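Long-range contacts in carboxypeptidase Y inhibitor (Saccharomyces cerevisiae, PDB 1WPX), which inhibits the vacuolar serine protease carboxypeptidase Y, specifically and potently, as a member of the phosphatidylethanolamine-binding protein family: residues 31-37 against 209-213; 41-45 against 56-60; 87-91 against 167-173; 111-117 against 144-150; 118-122 against 135-141. One frame throughout, in Å; residues are numbered along the deposited sequence.

Contact 1 (31-37 against 209-213)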
# COMPACT_ATOMS: atom_id res chain seq x y z
N PHE B 31 7.87 2.17 24.39
CA PHE B 31 8.55 3.09 23.49
C PHE B 31 7.61 3.80 22.51
O PHE B 31 6.77 3.16 21.86
CB PHE B 31 9.65 2.37 22.72
CG PHE B 31 10.23 3.17 21.59
CD1 PHE B 31 10.11 2.72 20.28
CD2 PHE B 31 10.89 4.37 21.84
CE1 PHE B 31 10.63 3.47 19.23
CE2 PHE B 31 11.41 5.13 20.79
CZ PHE B 31 11.29 4.67 19.48
N GLN B 32 7.77 5.11 22.41
CA GLN B 32 6.98 5.94 21.51
C GLN B 32 7.95 6.70 20.62
O GLN B 32 8.81 7.42 21.11
CB GLN B 32 6.15 6.96 22.29
CG GLN B 32 5.01 6.38 23.11
CD GLN B 32 3.90 5.84 22.24
OE1 GLN B 32 4.12 4.95 21.41
NE2 GLN B 32 2.69 6.37 22.41
N PRO B 33 7.85 6.53 19.30
CA PRO B 33 8.75 7.23 18.38
C PRO B 33 8.43 8.73 18.37
O PRO B 33 7.26 9.11 18.43
CB PRO B 33 8.45 6.58 17.03
CG PRO B 33 7.92 5.22 17.40
CD PRO B 33 7.04 5.52 18.58
N SER B 34 9.46 9.57 18.28
CA SER B 34 9.25 11.01 18.26
C SER B 34 9.25 11.50 16.83
O SER B 34 8.81 12.61 16.54
CB SER B 34 10.35 11.72 19.04
OG SER B 34 10.23 11.44 20.41
N GLY B 35 9.75 10.66 15.93
CA GLY B 35 9.79 11.00 14.52
C GLY B 35 9.98 9.71 13.76
O GLY B 35 9.79 8.63 14.32
N ILE B 36 10.33 9.80 12.48
CA ILE B 36 10.56 8.59 11.72
C ILE B 36 11.90 8.70 11.02
O ILE B 36 12.29 9.76 10.54
CB ILE B 36 9.41 8.32 10.70
CG1 ILE B 36 9.61 9.15 9.45
CG2 ILE B 36 8.05 8.58 11.34
CD1 ILE B 36 10.28 8.36 8.35
N LEU B 37 12.62 7.58 10.98
CA LEU B 37 13.93 7.53 10.36
C LEU B 37 13.91 6.94 8.96
O LEU B 37 13.68 5.74 8.79
CB LEU B 37 14.88 6.72 11.24
CG LEU B 37 16.36 6.68 10.85
CD1 LEU B 37 17.00 8.06 10.99
CD2 LEU B 37 17.07 5.69 11.75
N LEU B 209 16.47 7.02 23.04
CA LEU B 209 16.00 6.49 21.76
C LEU B 209 14.97 7.44 21.16
O LEU B 209 14.02 7.82 21.83
CB LEU B 209 15.34 5.12 21.95
CG LEU B 209 15.54 4.05 20.87
CD1 LEU B 209 14.31 3.15 20.83
CD2 LEU B 209 15.77 4.69 19.52
N VAL B 210 15.15 7.82 19.90
CA VAL B 210 14.22 8.74 19.26
C VAL B 210 13.49 8.12 18.06
O VAL B 210 12.33 8.44 17.81
CB VAL B 210 14.93 10.04 18.81
CG1 VAL B 210 14.04 10.86 17.89
CG2 VAL B 210 15.28 10.88 20.03
N ALA B 211 14.16 7.24 17.33
CA ALA B 211 13.55 6.62 16.16
C ALA B 211 14.21 5.31 15.76
O ALA B 211 15.31 4.98 16.24
CB ALA B 211 13.58 7.58 14.98
N SER B 212 13.55 4.56 14.88
CA SER B 212 14.05 3.28 14.40
C SER B 212 13.39 2.78 13.12
O SER B 212 12.20 2.97 12.90
CB SER B 212 13.89 2.22 15.49
OG SER B 212 14.33 0.96 15.03
N ASN B 213 14.18 2.14 12.26
CA ASN B 213 13.69 1.56 11.02
C ASN B 213 14.46 0.25 10.88
O ASN B 213 15.45 0.04 11.58
CB ASN B 213 14.02 2.47 9.83
CG ASN B 213 13.14 2.19 8.62
OD1 ASN B 213 12.52 1.14 8.51
ND2 ASN B 213 13.10 3.14 7.69
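With CG anti to the backbone N (chi1 169°), the ring of Phe31 swings over to Leu209, and CD1 of that leucine settles over one ring face, 3.6 Å from the centroid. This is a CH-pi contact, displaced somewhat toward the CE2 side, where Phe31 CE2 and Leu209 CD1 are 3.5 Å apart. The two side chains are set square to each other. Pro33 N lies against the opposite face of the ring, so the phenyl is held between its own chain and strand 208-217. Cutting the ring back to an alanine here is likely to leave Leu209 CD1 without its aromatic platform and open a gap beside strand 208-217.

Further along, the chain enters strand 35-40 and packs against a classic beta bulge: Val210 and Ala211 both face Leu168 of the neighbouring strand in the antiparallel sheet of this phosphatidylethanolamine-binding protein fold. Val210 O accepts Ser34 N at 3.1 Å, in the carbonyl plane and nearly straight. The methyl of Ala211 fits between Gly35 O and Leu37 CB, 4.1 Å from the latter. At the far end Asn213 ND2 donates to Leu37 O at 2.9 Å, while Asn213 OD1 takes the backbone N of Met49.

Contact 2 (41-45 against 56-60)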
# COMPACT_ATOMS: atom_id res chain seq x y z
N TYR B 41 19.79 2.90 0.78
CA TYR B 41 21.10 2.53 0.27
C TYR B 41 21.22 3.09 -1.13
O TYR B 41 22.28 3.57 -1.54
CB TYR B 41 21.25 1.01 0.24
CG TYR B 41 21.49 0.42 1.60
CD1 TYR B 41 22.75 0.45 2.18
CD2 TYR B 41 20.44 -0.14 2.33
CE1 TYR B 41 22.98 -0.08 3.46
CE2 TYR B 41 20.65 -0.67 3.60
CZ TYR B 41 21.92 -0.63 4.16
OH TYR B 41 22.13 -1.16 5.40
N SER B 42 20.11 3.03 -1.87
CA SER B 42 20.04 3.55 -3.23
C SER B 42 18.56 3.67 -3.59
O SER B 42 17.71 3.06 -2.94
CB SER B 42 20.74 2.61 -4.22
OG SER B 42 20.08 1.36 -4.29
N SER B 43 18.26 4.46 -4.61
CA SER B 43 16.88 4.67 -5.03
C SER B 43 16.08 3.37 -5.12
O SER B 43 14.85 3.37 -5.02
CB SER B 43 16.83 5.42 -6.36
OG SER B 43 17.40 4.66 -7.41
N SER B 44 16.78 2.26 -5.31
CA SER B 44 16.12 0.97 -5.43
C SER B 44 16.28 0.14 -4.16
O SER B 44 15.77 -0.99 -4.09
CB SER B 44 16.68 0.19 -6.62
OG SER B 44 18.02 -0.20 -6.37
N ALA B 45 16.98 0.68 -3.18
CA ALA B 45 17.21 -0.04 -1.94
C ALA B 45 16.87 0.77 -0.70
O ALA B 45 17.75 1.17 0.06
CB ALA B 45 18.66 -0.50 -1.87
N GLU B 56 23.91 -7.70 -1.32
CA GLU B 56 24.85 -6.87 -2.09
C GLU B 56 24.45 -5.41 -2.19
O GLU B 56 25.30 -4.55 -2.44
CB GLU B 56 25.06 -7.44 -3.49
CG GLU B 56 23.78 -7.62 -4.30
CD GLU B 56 23.01 -8.88 -3.92
OE1 GLU B 56 21.92 -9.08 -4.50
OE2 GLU B 56 23.49 -9.67 -3.07
N LYS B 57 23.17 -5.11 -2.02
CA LYS B 57 22.72 -3.73 -2.10
C LYS B 57 23.03 -2.97 -0.81
O LYS B 57 23.20 -1.76 -0.82
CB LYS B 57 21.23 -3.67 -2.42
CG LYS B 57 20.93 -3.82 -3.90
CD LYS B 57 19.43 -3.80 -4.18
CE LYS B 57 19.13 -3.80 -5.68
NZ LYS B 57 19.52 -2.52 -6.32
N ALA B 58 23.12 -3.70 0.31
CA ALA B 58 23.41 -3.10 1.60
C ALA B 58 24.91 -3.19 1.89
O ALA B 58 25.34 -3.27 3.04
CB ALA B 58 22.63 -3.82 2.69
N ARG B 59 25.69 -3.16 0.82
CA ARG B 59 27.14 -3.27 0.90
C ARG B 59 27.85 -2.03 1.48
O ARG B 59 28.77 -2.16 2.28
CB ARG B 59 27.69 -3.58 -0.50
CG ARG B 59 29.09 -4.14 -0.53
CD ARG B 59 29.56 -4.34 -1.96
NE ARG B 59 29.36 -3.14 -2.77
CZ ARG B 59 30.04 -2.86 -3.87
NH1 ARG B 59 30.99 -3.68 -4.31
NH2 ARG B 59 29.78 -1.74 -4.55
N SER B 60 27.42 -0.84 1.07
CA SER B 60 28.03 0.39 1.57
C SER B 60 27.15 1.07 2.61
O SER B 60 26.03 0.63 2.87
CB SER B 60 28.29 1.36 0.41
OG SER B 60 29.13 0.75 -0.56
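Tyr41 lies against residues 57-60 where the chain turns a corner after strand 35-40, and a type I turn from Ser42 to Ala45 is closed by a classic beta bulge in which Tyr41 and Ser42 both face Ala45. The Tyr41 side chain leaves this corner with CB 3.5 Å from Lys57 O. At CG the ring begins to pass over Ala58, whose CA sits above one face, 3.7 Å from the centroid, in a CH-pi contact. CD1 and CE1 face Ser60 O, which lies at the ring edge in plane, with Tyr41 CE1 3.2 Å from Ser60 O. CE2 and CZ meet the Ala58 methyl, with Tyr41 CZ 3.6 Å from Ala58 CB. The tip, OH, bonds to the hydroxyl of Tyr150, which also bonds to Ala58 O, so the phenol is tied back to the loop it covers.

The second link is polar and nearer the solvent. Lys57 extends past Ala45, CD 4.1 Å from the Ala45 CB methyl, and then bends at its last torsion (chi4 -69°). That bend delivers Lys57 NZ to Ser44 OG at 2.8 Å.

Contact 3 (87-91 against 167-173)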
# COMPACT_ATOMS: atom_id res chain seq x y z
N ASP B 87 21.71 22.38 20.25
CA ASP B 87 22.86 21.72 20.85
C ASP B 87 22.85 20.23 20.54
O ASP B 87 23.89 19.59 20.44
CB ASP B 87 22.84 21.91 22.37
CG ASP B 87 22.61 23.34 22.77
OD1 ASP B 87 23.53 24.17 22.59
OD2 ASP B 87 21.50 23.64 23.27
N ASP B 88 21.64 19.68 20.39
CA ASP B 88 21.45 18.26 20.12
C ASP B 88 22.48 17.55 19.26
O ASP B 88 22.80 17.98 18.16
CB ASP B 88 20.06 18.02 19.52
CG ASP B 88 18.95 18.17 20.54
OD1 ASP B 88 19.24 18.21 21.75
OD2 ASP B 88 17.77 18.22 20.11
N LEU B 89 22.98 16.44 19.79
CA LEU B 89 23.93 15.60 19.09
C LEU B 89 23.30 14.22 19.07
O LEU B 89 22.72 13.78 20.06
CB LEU B 89 25.27 15.58 19.83
CG LEU B 89 26.10 16.86 19.79
CD1 LEU B 89 27.38 16.66 20.58
CD2 LEU B 89 26.42 17.22 18.34
N PHE B 90 23.39 13.53 17.94
CA PHE B 90 22.79 12.20 17.84
C PHE B 90 23.75 11.06 17.59
O PHE B 90 24.89 11.25 17.15
CB PHE B 90 21.71 12.20 16.75
CG PHE B 90 20.64 13.22 16.95
CD1 PHE B 90 20.84 14.54 16.54
CD2 PHE B 90 19.44 12.88 17.57
CE1 PHE B 90 19.86 15.50 16.74
CE2 PHE B 90 18.45 13.83 17.78
CZ PHE B 90 18.66 15.15 17.37
N THR B 91 23.27 9.85 17.87
CA THR B 91 24.03 8.63 17.65
C THR B 91 23.18 7.69 16.81
O THR B 91 22.01 7.43 17.11
CB THR B 91 24.40 7.94 18.98
OG1 THR B 91 25.54 8.58 19.55
CG2 THR B 91 24.70 6.45 18.75
N LEU B 167 18.86 2.48 14.71
CA LEU B 167 18.32 3.21 15.86
C LEU B 167 18.97 4.58 16.01
O LEU B 167 20.20 4.70 15.95
CB LEU B 167 18.51 2.41 17.15
CG LEU B 167 17.93 1.00 17.22
CD1 LEU B 167 18.99 0.01 16.80
CD2 LEU B 167 17.47 0.69 18.62
N LEU B 168 18.14 5.61 16.19
CA LEU B 168 18.64 6.96 16.36
C LEU B 168 18.50 7.39 17.82
O LEU B 168 17.40 7.38 18.38
CB LEU B 168 17.87 7.94 15.46
CG LEU B 168 18.36 9.39 15.50
CD1 LEU B 168 19.73 9.46 14.86
CD2 LEU B 168 17.40 10.30 14.76
N TYR B 169 19.62 7.76 18.44
CA TYR B 169 19.60 8.19 19.84
C TYR B 169 20.02 9.65 20.00
O TYR B 169 20.85 10.16 19.25
CB TYR B 169 20.55 7.34 20.68
CG TYR B 169 20.12 5.92 20.90
CD1 TYR B 169 20.48 4.92 19.99
CD2 TYR B 169 19.37 5.56 22.02
CE1 TYR B 169 20.11 3.59 20.20
CE2 TYR B 169 18.99 4.24 22.24
CZ TYR B 169 19.36 3.25 21.33
OH TYR B 169 19.01 1.94 21.55
N LYS B 170 19.44 10.31 20.99
CA LYS B 170 19.80 11.69 21.29
C LYS B 170 20.80 11.59 22.44
O LYS B 170 20.52 10.91 23.43
CB LYS B 170 18.59 12.50 21.75
CG LYS B 170 18.97 13.90 22.19
CD LYS B 170 17.87 14.55 23.00
CE LYS B 170 18.34 15.88 23.57
NZ LYS B 170 17.28 16.59 24.34
N GLN B 171 21.95 12.23 22.31
CA GLN B 171 22.97 12.19 23.36
C GLN B 171 22.65 13.23 24.43
O GLN B 171 22.01 14.23 24.14
CB GLN B 171 24.35 12.46 22.76
CG GLN B 171 24.73 11.50 21.65
CD GLN B 171 26.04 11.86 20.96
OE1 GLN B 171 26.41 11.27 19.95
NE2 GLN B 171 26.76 12.83 21.52
N PRO B 172 23.10 12.99 25.68
CA PRO B 172 22.84 13.95 26.77
C PRO B 172 23.56 15.24 26.40
O PRO B 172 24.67 15.20 25.84
CB PRO B 172 23.49 13.28 27.98
CG PRO B 172 23.59 11.83 27.61
CD PRO B 172 23.92 11.87 26.15
N LYS B 173 22.97 16.39 26.72
CA LYS B 173 23.60 17.66 26.37
C LYS B 173 25.03 17.84 26.89
O LYS B 173 25.34 17.55 28.05
CB LYS B 173 22.74 18.83 26.85
CG LYS B 173 23.30 20.19 26.44
CD LYS B 173 22.30 21.30 26.67
CE LYS B 173 22.76 22.61 26.05
NZ LYS B 173 21.71 23.67 26.15
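Thr91 and Tyr169 form an antiparallel hydrogen-bonded pair joining strand 90-96 to strand 162-170 within the central sheet of the phosphatidylethanolamine-binding protein fold. Thr91 N reaches Tyr169 O and Tyr169 N returns to Thr91 O, both at 2.8 Å. Next to it Phe90 and Lys170 make a non-hydrogen-bonded pair, and beyond that Gln171 N donates almost straight to Leu89 O at 2.8 Å.

Side-chain hydrogen bonding centres on Gln171. Its chain, extended beyond CG, carries OE1 to Thr91 OG1, which donates to it at 2.9 Å from somewhat outside the carbonyl plane; Asp117 N is a second donor to the same oxygen. A leucine in its place would probably leave both the Thr91 hydroxyl and the Asp117 amide without their shared acceptor.

Apolar packing lies on the face that carries Phe90 and Lys170. Phe90 CB touches Leu168 CD1 at 3.9 Å; Phe90 CD2 lies 3.9 Å from Lys170 CA, and CE2 reaches Lys170 CB.

Charge pairs close the end where the strands give way to loops. The extended Lys170 chain brings NZ within 3.6 Å of Asp88 OD1, a long salt bridge; the other oxygen of Asp88 is held by Gln85 N. Farther out, at a poorly ordered aspartate, Lys173 NZ meets Asp87 OD2 at 2.9 Å, coming in from above the carboxylate plane.

Contact 4 (111-117 against 144-150). With SO4 (sulfate ion), chain G.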
# COMPACT_ATOMS: atom_id res chain seq x y z
N CYS B 111 27.38 -5.87 16.19
CA CYS B 111 27.51 -4.44 15.93
C CYS B 111 27.96 -4.13 14.50
O CYS B 111 29.09 -4.40 14.11
CB CYS B 111 28.47 -3.82 16.94
SG CYS B 111 28.33 -2.04 17.09
N HIS B 112 27.06 -3.52 13.74
CA HIS B 112 27.35 -3.18 12.35
C HIS B 112 27.77 -1.73 12.14
O HIS B 112 28.52 -1.42 11.21
CB HIS B 112 26.12 -3.49 11.49
CG HIS B 112 25.99 -4.93 11.12
ND1 HIS B 112 26.69 -5.50 10.08
CD2 HIS B 112 25.27 -5.93 11.68
CE1 HIS B 112 26.41 -6.79 10.01
NE2 HIS B 112 25.55 -7.07 10.97
N LEU B 113 27.29 -0.83 12.99
CA LEU B 113 27.60 0.57 12.83
C LEU B 113 27.25 1.37 14.07
O LEU B 113 26.29 1.06 14.78
CB LEU B 113 26.85 1.11 11.61
CG LEU B 113 26.89 2.57 11.15
CD1 LEU B 113 25.95 3.39 12.00
CD2 LEU B 113 28.31 3.11 11.20
N VAL B 114 28.06 2.40 14.33
CA VAL B 114 27.87 3.29 15.47
C VAL B 114 28.52 4.63 15.18
O VAL B 114 29.73 4.77 15.29
CB VAL B 114 28.48 2.74 16.77
CG1 VAL B 114 28.40 3.79 17.86
CG2 VAL B 114 27.75 1.50 17.21
N GLU B 115 27.72 5.62 14.80
CA GLU B 115 28.20 6.96 14.49
C GLU B 115 27.71 7.91 15.58
O GLU B 115 26.52 7.90 15.93
CB GLU B 115 27.65 7.42 13.16
CG GLU B 115 28.67 7.53 12.07
CD GLU B 115 28.10 8.26 10.88
OE1 GLU B 115 27.14 7.74 10.27
OE2 GLU B 115 28.61 9.36 10.56
N CYS B 116 28.60 8.74 16.10
CA CYS B 116 28.22 9.66 17.16
C CYS B 116 28.53 11.12 16.86
O CYS B 116 29.22 11.43 15.88
CB CYS B 116 28.89 9.27 18.47
SG CYS B 116 28.70 7.53 18.91
N ASP B 117 28.03 11.99 17.72
CA ASP B 117 28.23 13.43 17.60
C ASP B 117 27.74 13.92 16.24
O ASP B 117 28.43 14.68 15.56
CB ASP B 117 29.71 13.77 17.78
CG ASP B 117 30.34 13.01 18.93
OD1 ASP B 117 29.78 13.04 20.06
OD2 ASP B 117 31.41 12.40 18.72
N SER B 144 31.32 14.40 12.99
CA SER B 144 30.92 13.18 13.68
C SER B 144 32.11 12.28 13.99
O SER B 144 33.21 12.50 13.49
CB SER B 144 29.90 12.41 12.83
OG SER B 144 30.46 12.02 11.59
N ASN B 145 31.88 11.27 14.83
CA ASN B 145 32.92 10.32 15.20
C ASN B 145 32.37 8.90 15.11
O ASN B 145 31.42 8.54 15.80
CB ASN B 145 33.42 10.58 16.64
CG ASN B 145 34.12 11.92 16.79
OD1 ASN B 145 33.49 12.95 17.00
ND2 ASN B 145 35.44 11.91 16.66
N THR B 146 32.98 8.10 14.24
CA THR B 146 32.56 6.73 14.05
C THR B 146 33.28 5.81 15.03
O THR B 146 34.49 5.61 14.92
CB THR B 146 32.87 6.24 12.61
OG1 THR B 146 32.12 7.03 11.67
CG2 THR B 146 32.50 4.78 12.45
N LEU B 147 32.56 5.26 16.00
CA LEU B 147 33.16 4.35 16.96
C LEU B 147 33.32 2.97 16.34
O LEU B 147 34.27 2.25 16.62
CB LEU B 147 32.31 4.23 18.22
CG LEU B 147 32.06 5.50 19.05
CD1 LEU B 147 31.35 5.11 20.34
CD2 LEU B 147 33.37 6.19 19.35
N ILE B 148 32.36 2.59 15.49
CA ILE B 148 32.38 1.29 14.82
C ILE B 148 32.05 1.47 13.34
O ILE B 148 30.88 1.63 12.98
CB ILE B 148 31.34 0.33 15.45
CG1 ILE B 148 31.71 0.06 16.92
CG2 ILE B 148 31.27 -0.96 14.66
CD1 ILE B 148 33.03 -0.65 17.11
N GLU B 149 33.06 1.43 12.48
CA GLU B 149 32.85 1.61 11.05
C GLU B 149 31.75 0.69 10.51
O GLU B 149 31.50 -0.39 11.04
CB GLU B 149 34.16 1.40 10.28
CG GLU B 149 34.85 0.05 10.47
CD GLU B 149 35.32 -0.22 11.90
OE1 GLU B 149 35.80 0.73 12.57
OE2 GLU B 149 35.24 -1.39 12.35
N TYR B 150 31.09 1.13 9.44
CA TYR B 150 30.01 0.37 8.84
C TYR B 150 30.43 -0.95 8.20
O TYR B 150 31.47 -1.04 7.56
CB TYR B 150 29.30 1.20 7.76
CG TYR B 150 28.16 0.46 7.08
CD1 TYR B 150 26.91 0.38 7.69
CD2 TYR B 150 28.34 -0.17 5.85
CE1 TYR B 150 25.85 -0.32 7.08
CE2 TYR B 150 27.30 -0.86 5.24
CZ TYR B 150 26.06 -0.93 5.86
OH TYR B 150 25.01 -1.61 5.26
S SO4 G . 25.66 -10.43 10.50
O1 SO4 G . 27.09 -10.46 10.87
O2 SO4 G . 25.51 -9.78 9.19
O3 SO4 G . 25.16 -11.82 10.44
O4 SO4 G . 24.91 -9.69 11.53
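Val114 O is gripped by two successive amides across the contact: Leu147 N at 3.0 Å, close to the line of the carbonyl, and Ile148 N, more weakly, at 3.4 Å. Both residues thus face Val114 in a classic beta bulge, and the pairing shifts by one residue between Val114 and Glu115. On one flank Ile148 O takes Val114 N on a lone pair; on the other Cys116 and Asn145 form a hydrogen-bonded pair, Cys116 N reaching Asn145 O at 2.8 Å.

At the bulge both Leu147 and Ile148 pack on the Val114 side chain. Its CG1, anti to the backbone N (chi1 173°), meets Leu147 CB, while its CB packs against Ile148 CB at 4.0 Å. Leu147 continues to Cys116 SG through CD1, and Ile148 reaches Cys111 SG with CG1 and CG2. Beyond the pairing, Tyr150 sets its ring edge, at CD1, against Leu113 CB, 4.0 Å away, the two side chains crossing nearly perpendicularly.

His112 points to a sulfate that probably came from the crystallisation liquor. NE2 donates to sulfate O4 at 2.8 Å, with the ion at the ring edge, and ND1 bonds to Met151 O; bonds at both nitrogens should fix the ring's rotation. Ala154 N and Tyr164 OH also hold the anion, consistent with the anion-binding pocket of the phosphatidylethanolamine-binding protein family.

Strand 110-120 runs here between strand 145-148 and strand 90-96, where Met94 faces a second bulge at His112 and Leu113; Trp201 of helix 198-203 covers Val114 and Leu147.

Contact 5 (118-122 against 135-141)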
# COMPACT_ATOMS: atom_id res chain seq x y z
N LEU B 118 26.54 13.48 15.87
CA LEU B 118 25.91 13.86 14.61
C LEU B 118 24.95 15.00 14.90
O LEU B 118 24.23 14.97 15.90
CB LEU B 118 25.09 12.69 14.05
CG LEU B 118 25.78 11.54 13.33
CD1 LEU B 118 24.87 10.32 13.34
CD2 LEU B 118 26.11 11.97 11.91
N LYS B 119 24.93 16.01 14.04
CA LYS B 119 24.01 17.12 14.24
C LYS B 119 23.13 17.29 13.01
O LYS B 119 23.53 16.96 11.89
CB LYS B 119 24.76 18.42 14.57
CG LYS B 119 25.69 18.91 13.48
CD LYS B 119 26.23 20.30 13.81
CE LYS B 119 27.34 20.73 12.83
NZ LYS B 119 28.61 19.92 12.94
N LEU B 120 21.92 17.78 13.22
CA LEU B 120 20.98 17.99 12.13
C LEU B 120 21.27 19.24 11.31
O LEU B 120 21.60 20.29 11.85
CB LEU B 120 19.56 18.07 12.71
CG LEU B 120 18.96 16.76 13.22
CD1 LEU B 120 17.82 17.03 14.20
CD2 LEU B 120 18.48 15.95 12.02
N LEU B 121 21.15 19.12 9.99
CA LEU B 121 21.34 20.27 9.11
C LEU B 121 20.13 21.17 9.36
O LEU B 121 20.24 22.39 9.37
CB LEU B 121 21.34 19.84 7.64
CG LEU B 121 22.52 19.00 7.13
CD1 LEU B 121 22.15 18.38 5.79
CD2 LEU B 121 23.75 19.87 7.00
N ASN B 122 18.98 20.53 9.57
CA ASN B 122 17.72 21.23 9.82
C ASN B 122 17.44 22.27 8.74
O ASN B 122 17.18 21.92 7.58
CB ASN B 122 17.75 21.91 11.20
CG ASN B 122 16.40 22.53 11.57
OD1 ASN B 122 15.93 23.46 10.91
ND2 ASN B 122 15.78 22.01 12.63
N PHE B 135 9.52 18.98 10.70
CA PHE B 135 10.67 19.19 9.85
C PHE B 135 11.34 17.88 9.48
O PHE B 135 11.35 16.93 10.26
CB PHE B 135 11.70 20.13 10.50
CG PHE B 135 12.40 19.54 11.70
CD1 PHE B 135 13.39 18.58 11.55
CD2 PHE B 135 12.07 19.97 12.99
CE1 PHE B 135 14.04 18.05 12.65
CE2 PHE B 135 12.72 19.44 14.10
CZ PHE B 135 13.71 18.48 13.93
N ALA B 136 11.89 17.85 8.27
CA ALA B 136 12.59 16.68 7.78
C ALA B 136 14.01 17.18 7.53
O ALA B 136 14.20 18.18 6.85
CB ALA B 136 11.97 16.20 6.49
N SER B 137 14.99 16.48 8.07
CA SER B 137 16.37 16.88 7.89
C SER B 137 17.35 15.73 7.83
O SER B 137 17.14 14.68 8.43
CB SER B 137 16.79 17.83 9.02
OG SER B 137 18.19 18.10 8.96
N GLU B 138 18.43 15.94 7.09
CA GLU B 138 19.48 14.95 6.97
C GLU B 138 20.51 15.33 8.02
O GLU B 138 20.37 16.35 8.69
CB GLU B 138 20.09 14.99 5.58
CG GLU B 138 19.09 14.72 4.48
CD GLU B 138 19.74 14.57 3.13
OE1 GLU B 138 20.41 15.53 2.69
OE2 GLU B 138 19.57 13.49 2.51
N PHE B 139 21.54 14.51 8.17
CA PHE B 139 22.55 14.81 9.17
C PHE B 139 23.79 15.46 8.59
O PHE B 139 24.09 15.32 7.40
CB PHE B 139 22.94 13.52 9.89
CG PHE B 139 21.82 12.91 10.64
CD1 PHE B 139 21.41 13.43 11.86
CD2 PHE B 139 21.12 11.83 10.10
CE1 PHE B 139 20.32 12.89 12.54
CE2 PHE B 139 20.02 11.29 10.77
CZ PHE B 139 19.62 11.83 11.99
N ASN B 140 24.48 16.22 9.43
CA ASN B 140 25.72 16.85 9.02
C ASN B 140 26.78 15.87 9.49
O ASN B 140 27.05 15.74 10.69
CB ASN B 140 25.89 18.20 9.71
CG ASN B 140 27.11 18.95 9.22
OD1 ASN B 140 27.33 20.10 9.57
ND2 ASN B 140 27.90 18.29 8.38
N THR B 141 27.36 15.17 8.52
CA THR B 141 28.38 14.15 8.77
C THR B 141 29.74 14.69 9.22
O THR B 141 30.53 13.97 9.82
CB THR B 141 28.57 13.29 7.51
OG1 THR B 141 29.34 12.13 7.83
CG2 THR B 141 29.29 14.10 6.42
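Strands 118-120 and 135-140 run antiparallel with their axes 142° apart and 4.7 Å at closest approach, joined where Asn140 N donates to Lys119 O at 2.7 Å and Leu121 N to Glu138 O at 3.2 Å. Glu138 O accepts a second time, from Ser137 OG, on a lone pair. Ser137 OG, held anti to the backbone N (chi1 173°), in turn receives Asn122 N at 2.6 Å, so one serine ties the end of segment 118-122 to the partner strand.

Leu120 runs alongside Phe139, with Leu120 CD2 3.6 Å from Phe139 CE1. The other methyl of Leu120, CD1, touches Phe135 CE1, while Asn122 ND2 sits over the centre of one face of the Phe135 ring. Leu118 lies across Phe139, its CD2 against the phenylalanine CB. On the solvent side, Leu121 spreads its two methyls over Glu138 CB and Asn140 CB.

Consecutive strands 110-120 and 134-140 are thus antiparallel neighbours in the sheet of this phosphatidylethanolamine-binding protein fold. Ala136 and Glu138 touch side chains of the other protein chain. Strand 63-69 flanks the far edge of strand 134-140, with Phe64 and Phe66 on Phe139, while strand 90-96 borders strand 110-120 through Leu118 and Phe90.

Contacts 1, 3, 4 and 5 all reach one antiparallel sheet. Contact 1 closes the longest loop and encloses the rest; contact 3 encloses contact 4, which encloses contact 5, whereas contact 2 closes before contact 3 opens. Strand 162-170 links contact 3 to its neighbour 208-217 in contact 1, their centres about 12 Å apart. Strand 110-120 serves both contacts 4 and 5, centres about 16 Å apart, and borders strand 90-96 of contact 3. Contacts 1 and 4 lie on opposite sides of the chain's centre. Contact 2, its centre about 19 Å from that of contact 4, is joined to it through the Tyr150 hydroxyl. Residues 31-37 and 209-213, more than 170 residues apart, thus meet at the sheet that the inner contacts build.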